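Local coordinates for protein Abbfa_003403 (Acinetobacter baumannii, PDB 4ZXH) that works as a four-domain nonribosomal peptide synthetase, with condensation, adenylation, carrier and thioesterase domains that probably activate an amino acid, join it to an acyl partner and release the product, at residues Y39-A44 and I145-M150; A1167-N1172 and W1280-K1285. All coordinates share one frame; numbering follows the deposited sequence.

The two contacts belong to different domains of one chain and follow each other in series, contact 1 closing well before contact 2 opens. Contact 1 pairs strands 40-49 and 138-146 in a mixed sheet of the condensation domain, beside the phosphopantetheine arm. Contact 2 joins two loops of the thioesterase domain, one after strand 1157-1163 and the other between strands 1262-1267 and 1288-1293. The centres of contact 1 and contact 2 lie about 72 Å apart and the nearest atoms of contact 1 and contact 2 about 58 Å apart, with no shared sheet or helix. One contact therefore borders the site reached by the phosphopantetheine arm of the carrier domain, whereas the other packs the loops of the domain that probably releases the product.

Contact 1. Residues Y39-A44 and I145-M150; sequences YNMVVA and IHHALM. With PNS (4'-phosphopantetheine), chain B.
Tyr-39 and His-147 meet where strands 40-49 and 138-146 stop pairing, and their CB atoms lie 3.9 Å apart. Behind them the antiparallel register is close-knit. Met-41 and Ile-145 form a hydrogen-bonded pair, in which Ile-145 N reaches Met-41 O at 2.8 Å and the return bond is weak, while Asn-40 and His-146 make the adjacent non-hydrogen-bonded pair. His-147 N then adds a bond to Tyr-39 O (2.8 Å), carrying the association just past the bridges.

The buried side holds the His-146 ring, with Tyr-39 CB in CH-pi contact over its face, 4.3 Å from the centroid. His-146 ND1 accepts a bond from Ala-148 N at 2.9 Å, and NE2 is bonded to Gln-30 OE1 of helix 21-32, so the ring's rotation is fixed from two sides. Asn-40, on the same sheet face, sends ND2 to the carbonyls of Thr-115 and Gln-117. The buried Tyr-39 brings its OH to the arm, 3.1 Å from N41 of the phosphopantetheine, whose C42 approaches the edge of the phenol ring.

The partly exposed His-147 is more loosely covered. With CG anti to the backbone N (chi1 -159°), the His-147 ring swings to where Met-41 SD sits over one face, 4.2 Å from the centroid and 21° off the normal.

The two histidines open the HHxxxD motif of condensation domains. The second histidine of this motif is the active-site residue in relatives, so His-147 probably has that role; His-147 NE2 lies 8.2 Å from S44 of the phosphopantetheine, near the end of the arm.

Contact 2. Residues A1167-N1172 and W1280-K1285; sequences APIPEN and WDQLVK
Ala-1167 presses its methyl onto the indole of Trp-1280, and CH-pi contacts of this kind form the centre of the contact. Ala-1167 CB stands almost exactly on the normal of the five-membered ring of Trp-1280, 2° off it and 3.5 Å from its centroid. Pro-1168 continues along the indole: its CD lies over the six-membered ring of Trp-1280 at 4.0 Å from the centroid, and the pyrrolidine crosses the aromatic side chain at about a right angle.

Apolar packing extends this surface through Leu-1283. Leu-1283 CD1 meets Pro-1168 CD at 3.7 Å, and Leu-1283 CG lies 4.1 Å from Ile-1169 CG2, the leucine and isoleucine side chains sliding past each other in opposite directions. Ile-1169 divides its branches between two partners, because CG1 sits between the backbone N and the carbonyl carbon (chi1 65°); CG2 faces the leucine while CD1 crosses over the amide end of Gln-1282.

Polar bonding lies toward the exposed edge and in the turns. Gln-1282, extended beyond CG, donates NE2 to Glu-1171 OE2 at 3.2 Å; the carboxylate oxygen lies in the amide plane but is itself approached from above its own plane. Pro-1168 centres an inverse gamma turn closed by Ile-1169 N on Ala-1167 O, and the same oxygen accepts Asn-1172 ND2 at 2.8 Å. That amide nitrogen also reaches Leu-1278 O.

In this alpha/beta hydrolase domain, strands 1157-1163 and 1262-1267 are parallel neighbours, followed by the outermost strand 1288-1293. Residues 1167-1172 lie in the loop after the first, residues 1280-1285 in the connection from the second to the outermost. Trp-1280 links them, bonding Thr-1165 O through NE1, touching Leu-1264 of strand 1262-1267 and meeting Tyr-1144 of helix 1138-1152 edge-to-face.

Contact 1. Residues Y39-A44 and I145-M150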
loop_
_atom_site.group_PDB
_atom_site.type_symbol
_atom_site.label_atom_id
_atom_site.label_comp_id
_atom_site.label_asym_id
_atom_site.label_seq_id
_atom_site.Cartn_x
_atom_site.Cartn_y
_atom_site.Cartn_z
ATOM N N TYR A 39 18.423 13.172 -1.002
ATOM C CA TYR A 39 19.869 12.922 -0.951
ATOM C C TYR A 39 20.719 14.123 -1.430
ATOM O O TYR A 39 21.879 13.968 -1.807
ATOM C CB TYR A 39 20.207 11.666 -1.764
ATOM C CG TYR A 39 19.658 10.429 -1.123
ATOM C CD1 TYR A 39 20.316 9.832 -0.049
ATOM C CD2 TYR A 39 18.453 9.874 -1.550
ATOM C CE1 TYR A 39 19.796 8.702 0.570
ATOM C CE2 TYR A 39 17.924 8.745 -0.934
ATOM C CZ TYR A 39 18.604 8.167 0.131
ATOM O OH TYR A 39 18.100 7.039 0.741
ATOM N N ASN A 40 20.124 15.312 -1.402
ATOM C CA ASN A 40 20.830 16.567 -1.633
ATOM C C ASN A 40 21.549 17.053 -0.384
ATOM O O ASN A 40 20.955 17.791 0.400
ATOM C CB ASN A 40 19.850 17.660 -2.062
ATOM C CG ASN A 40 19.281 17.442 -3.437
ATOM O OD1 ASN A 40 19.304 16.342 -3.971
ATOM N ND2 ASN A 40 18.755 18.502 -4.019
ATOM N N MET A 41 22.803 16.652 -0.179
ATOM C CA MET A 41 23.565 17.179 0.946
ATOM C C MET A 41 23.792 18.697 0.781
ATOM O O MET A 41 24.093 19.201 -0.322
ATOM C CB MET A 41 24.903 16.477 1.085
ATOM C CG MET A 41 24.894 15.000 0.776
ATOM S SD MET A 41 26.446 14.210 1.153
ATOM C CE MET A 41 26.487 14.487 2.911
ATOM N N VAL A 42 23.641 19.420 1.881
ATOM C CA VAL A 42 23.732 20.866 1.856
ATOM C C VAL A 42 24.495 21.379 3.050
ATOM O O VAL A 42 24.100 21.135 4.193
ATOM C CB VAL A 42 22.333 21.555 1.877
ATOM C CG1 VAL A 42 22.501 23.083 1.924
ATOM C CG2 VAL A 42 21.496 21.132 0.699
ATOM N N VAL A 43 25.582 22.092 2.783
ATOM C CA VAL A 43 26.246 22.877 3.805
ATOM C C VAL A 43 26.129 24.352 3.382
ATOM O O VAL A 43 26.371 24.679 2.209
ATOM C CB VAL A 43 27.729 22.444 3.987
ATOM C CG1 VAL A 43 28.464 22.425 2.668
ATOM C CG2 VAL A 43 28.437 23.361 4.936
ATOM N N ALA A 44 25.739 25.228 4.315
ATOM C CA ALA A 44 25.496 26.643 3.989
ATOM C C ALA A 44 26.133 27.622 4.980
ATOM O O ALA A 44 26.301 27.321 6.174
ATOM C CB ALA A 44 24.000 26.913 3.909
ATOM N N ILE A 145 25.450 19.056 -2.774
ATOM C CA ILE A 145 26.104 17.936 -3.440
ATOM C C ILE A 145 25.241 16.697 -3.309
ATOM O O ILE A 145 24.842 16.326 -2.202
ATOM C CB ILE A 145 27.503 17.611 -2.848
ATOM C CG1 ILE A 145 28.448 18.783 -2.962
ATOM C CG2 ILE A 145 28.122 16.495 -3.602
ATOM C CD1 ILE A 145 28.575 19.608 -1.709
ATOM N N HIS A 146 24.964 16.035 -4.420
ATOM C CA HIS A 146 24.169 14.821 -4.348
ATOM C C HIS A 146 24.966 13.687 -3.707
ATOM O O HIS A 146 26.150 13.479 -4.019
ATOM C CB HIS A 146 23.686 14.419 -5.727
ATOM C CG HIS A 146 22.596 13.399 -5.694
ATOM N ND1 HIS A 146 22.839 12.066 -5.459
ATOM C CD2 HIS A 146 21.257 13.519 -5.849
ATOM C CE1 HIS A 146 21.696 11.404 -5.489
ATOM N NE2 HIS A 146 20.719 12.263 -5.717
ATOM N N HIS A 147 24.311 12.962 -2.806
ATOM C CA HIS A 147 24.965 11.925 -1.997
ATOM C C HIS A 147 25.467 10.735 -2.861
ATOM O O HIS A 147 26.380 10.005 -2.458
ATOM C CB HIS A 147 23.989 11.454 -0.917
ATOM C CG HIS A 147 24.636 10.783 0.262
ATOM N ND1 HIS A 147 25.727 9.959 0.148
ATOM C CD2 HIS A 147 24.292 10.795 1.575
ATOM C CE1 HIS A 147 26.051 9.497 1.354
ATOM N NE2 HIS A 147 25.198 9.987 2.228
ATOM N N ALA A 148 24.898 10.551 -4.052
ATOM C CA ALA A 148 25.451 9.565 -4.988
ATOM C C ALA A 148 26.889 9.900 -5.377
ATOM O O ALA A 148 27.656 9.002 -5.754
ATOM C CB ALA A 148 24.586 9.446 -6.248
ATOM N N LEU A 149 27.270 11.176 -5.273
ATOM C CA LEU A 149 28.609 11.589 -5.682
ATOM C C LEU A 149 29.596 11.449 -4.533
ATOM O O LEU A 149 30.693 10.922 -4.716
ATOM C CB LEU A 149 28.608 13.025 -6.201
ATOM C CG LEU A 149 29.933 13.466 -6.843
ATOM C CD1 LEU A 149 30.215 12.740 -8.188
ATOM C CD2 LEU A 149 30.028 14.993 -7.008
ATOM N N MET A 150 29.231 11.928 -3.346
ATOM C CA MET A 150 30.148 11.804 -2.215
ATOM C C MET A 150 29.394 11.858 -0.901
ATOM O O MET A 150 28.240 12.263 -0.851
ATOM C CB MET A 150 31.261 12.880 -2.258
ATOM C CG MET A 150 30.834 14.369 -2.250
ATOM S SD MET A 150 32.241 15.571 -2.272
ATOM C CE MET A 150 32.723 15.497 -3.980
HETATM O O23 PNS B . 14.941 -3.045 -4.648
HETATM P P24 PNS B . 16.336 -3.182 -5.200
HETATM O O25 PNS B . 16.893 -4.564 -5.404
HETATM O O27 PNS B . 17.283 -2.416 -4.142
HETATM C C28 PNS B . 17.023 -1.062 -3.786
HETATM C C29 PNS B . 18.106 -0.590 -2.832
HETATM C C30 PNS B . 19.428 -0.787 -3.576
HETATM C C31 PNS B . 18.065 -1.440 -1.561
HETATM C C32 PNS B . 17.850 0.876 -2.455
HETATM O O33 PNS B . 16.452 1.000 -2.144
HETATM C C34 PNS B . 18.732 1.298 -1.294
HETATM O O35 PNS B . 19.959 1.295 -1.369
HETATM N N36 PNS B . 18.147 1.692 -0.172
HETATM C C37 PNS B . 18.905 2.112 0.996
HETATM C C38 PNS B . 18.510 3.555 1.308
HETATM C C39 PNS B . 19.684 4.282 1.888
HETATM O O40 PNS B . 20.817 4.066 1.483
HETATM N N41 PNS B . 19.365 5.142 2.845
HETATM C C42 PNS B . 20.246 5.999 3.601
HETATM C C43 PNS B . 19.340 6.453 4.727
HETATM S S44 PNS B . 19.677 5.405 6.148
#

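Contact 2. Residues A1167-N1172 and W1280-K1285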
loop_
_atom_site.group_PDB
_atom_site.type_symbol
_atom_site.label_atom_id
_atom_site.label_comp_id
_atom_site.label_asym_id
_atom_site.label_seq_id
_atom_site.Cartn_x
_atom_site.Cartn_y
_atom_site.Cartn_z
ATOM N N ALA A 1167 6.882 -29.197 -48.759
ATOM C CA ALA A 1167 7.684 -28.673 -49.846
ATOM C C ALA A 1167 6.799 -27.776 -50.690
ATOM O O ALA A 1167 5.607 -28.064 -50.852
ATOM C CB ALA A 1167 8.283 -29.812 -50.685
ATOM N N PRO A 1168 7.369 -26.675 -51.207
ATOM C CA PRO A 1168 6.645 -25.727 -52.067
ATOM C C PRO A 1168 6.394 -26.294 -53.468
ATOM O O PRO A 1168 7.047 -25.908 -54.435
ATOM C CB PRO A 1168 7.579 -24.521 -52.113
ATOM C CG PRO A 1168 8.931 -25.090 -51.924
ATOM C CD PRO A 1168 8.768 -26.259 -50.986
ATOM N N ILE A 1169 5.456 -27.226 -53.563
ATOM C CA ILE A 1169 5.080 -27.809 -54.840
ATOM C C ILE A 1169 3.549 -27.787 -54.915
ATOM O O ILE A 1169 2.881 -27.744 -53.886
ATOM C CB ILE A 1169 5.652 -29.241 -55.000
ATOM C CG1 ILE A 1169 5.029 -30.207 -53.974
ATOM C CG2 ILE A 1169 7.189 -29.225 -54.899
ATOM C CD1 ILE A 1169 5.361 -31.673 -54.233
ATOM N N PRO A 1170 2.988 -27.770 -56.128
ATOM C CA PRO A 1170 1.533 -27.690 -56.343
ATOM C C PRO A 1170 0.646 -28.657 -55.535
ATOM O O PRO A 1170 -0.359 -28.192 -54.997
ATOM C CB PRO A 1170 1.410 -27.976 -57.845
ATOM C CG PRO A 1170 2.622 -27.341 -58.420
ATOM C CD PRO A 1170 3.726 -27.603 -57.396
ATOM N N GLU A 1171 0.986 -29.947 -55.460
ATOM C CA GLU A 1171 0.240 -30.922 -54.644
ATOM C C GLU A 1171 -0.058 -30.438 -53.213
ATOM O O GLU A 1171 -1.051 -30.830 -52.601
ATOM C CB GLU A 1171 1.012 -32.238 -54.509
ATOM C CG GLU A 1171 1.315 -33.031 -55.753
ATOM C CD GLU A 1171 2.622 -32.631 -56.441
ATOM O OE1 GLU A 1171 2.972 -31.424 -56.472
ATOM O OE2 GLU A 1171 3.319 -33.553 -56.921
ATOM N N ASN A 1172 0.830 -29.613 -52.670
ATOM C CA ASN A 1172 0.793 -29.270 -51.252
ATOM C C ASN A 1172 0.062 -27.987 -50.930
ATOM O O ASN A 1172 -0.043 -27.600 -49.753
ATOM C CB ASN A 1172 2.211 -29.152 -50.701
ATOM C CG ASN A 1172 2.929 -30.461 -50.677
ATOM O OD1 ASN A 1172 2.328 -31.524 -50.879
ATOM N ND2 ASN A 1172 4.226 -30.404 -50.402
ATOM N N TRP A 1280 9.658 -33.114 -50.621
ATOM C CA TRP A 1280 10.973 -32.522 -50.913
ATOM C C TRP A 1280 11.806 -33.347 -51.878
ATOM O O TRP A 1280 12.747 -32.834 -52.489
ATOM C CB TRP A 1280 11.771 -32.284 -49.621
ATOM C CG TRP A 1280 11.314 -31.054 -48.919
ATOM C CD1 TRP A 1280 10.440 -30.989 -47.881
ATOM C CD2 TRP A 1280 11.661 -29.700 -49.241
ATOM N NE1 TRP A 1280 10.242 -29.681 -47.508
ATOM C CE2 TRP A 1280 10.976 -28.865 -48.332
ATOM C CE3 TRP A 1280 12.502 -29.111 -50.194
ATOM C CZ2 TRP A 1280 11.089 -27.467 -48.355
ATOM C CZ3 TRP A 1280 12.621 -27.711 -50.211
ATOM C CH2 TRP A 1280 11.919 -26.913 -49.295
ATOM N N ASP A 1281 11.463 -34.621 -52.020
ATOM C CA ASP A 1281 12.133 -35.470 -52.993
ATOM C C ASP A 1281 12.005 -34.933 -54.424
ATOM O O ASP A 1281 12.695 -35.407 -55.320
ATOM C CB ASP A 1281 11.596 -36.912 -52.928
ATOM C CG ASP A 1281 10.079 -36.998 -53.076
ATOM O OD1 ASP A 1281 9.366 -36.137 -52.518
ATOM O OD2 ASP A 1281 9.595 -37.922 -53.768
ATOM N N GLN A 1282 11.130 -33.953 -54.648
ATOM C CA GLN A 1282 10.940 -33.423 -55.997
ATOM C C GLN A 1282 11.746 -32.144 -56.201
ATOM O O GLN A 1282 11.752 -31.571 -57.289
ATOM C CB GLN A 1282 9.466 -33.142 -56.281
ATOM C CG GLN A 1282 8.503 -34.276 -55.963
ATOM C CD GLN A 1282 7.088 -33.977 -56.440
ATOM O OE1 GLN A 1282 6.827 -32.929 -57.027
ATOM N NE2 GLN A 1282 6.160 -34.879 -56.149
ATOM N N LEU A 1283 12.422 -31.699 -55.148
ATOM C CA LEU A 1283 13.195 -30.465 -55.194
ATOM C C LEU A 1283 14.651 -30.707 -54.858
ATOM O O LEU A 1283 15.536 -30.061 -55.413
ATOM C CB LEU A 1283 12.628 -29.432 -54.219
ATOM C CG LEU A 1283 11.255 -28.873 -54.550
ATOM C CD1 LEU A 1283 10.875 -27.815 -53.537
ATOM C CD2 LEU A 1283 11.252 -28.314 -55.963
ATOM N N VAL A 1284 14.899 -31.619 -53.925
ATOM C CA VAL A 1284 16.254 -31.859 -53.444
ATOM C C VAL A 1284 16.660 -33.302 -53.714
ATOM O O VAL A 1284 15.876 -34.219 -53.488
ATOM C CB VAL A 1284 16.364 -31.546 -51.949
ATOM C CG1 VAL A 1284 17.790 -31.724 -51.481
ATOM C CG2 VAL A 1284 15.871 -30.116 -51.682
ATOM N N LYS A 1285 17.868 -33.508 -54.221
ATOM C CA LYS A 1285 18.254 -34.837 -54.684
ATOM C C LYS A 1285 19.163 -35.580 -53.709
ATOM O O LYS A 1285 18.784 -36.620 -53.161
ATOM C CB LYS A 1285 18.943 -34.744 -56.050
#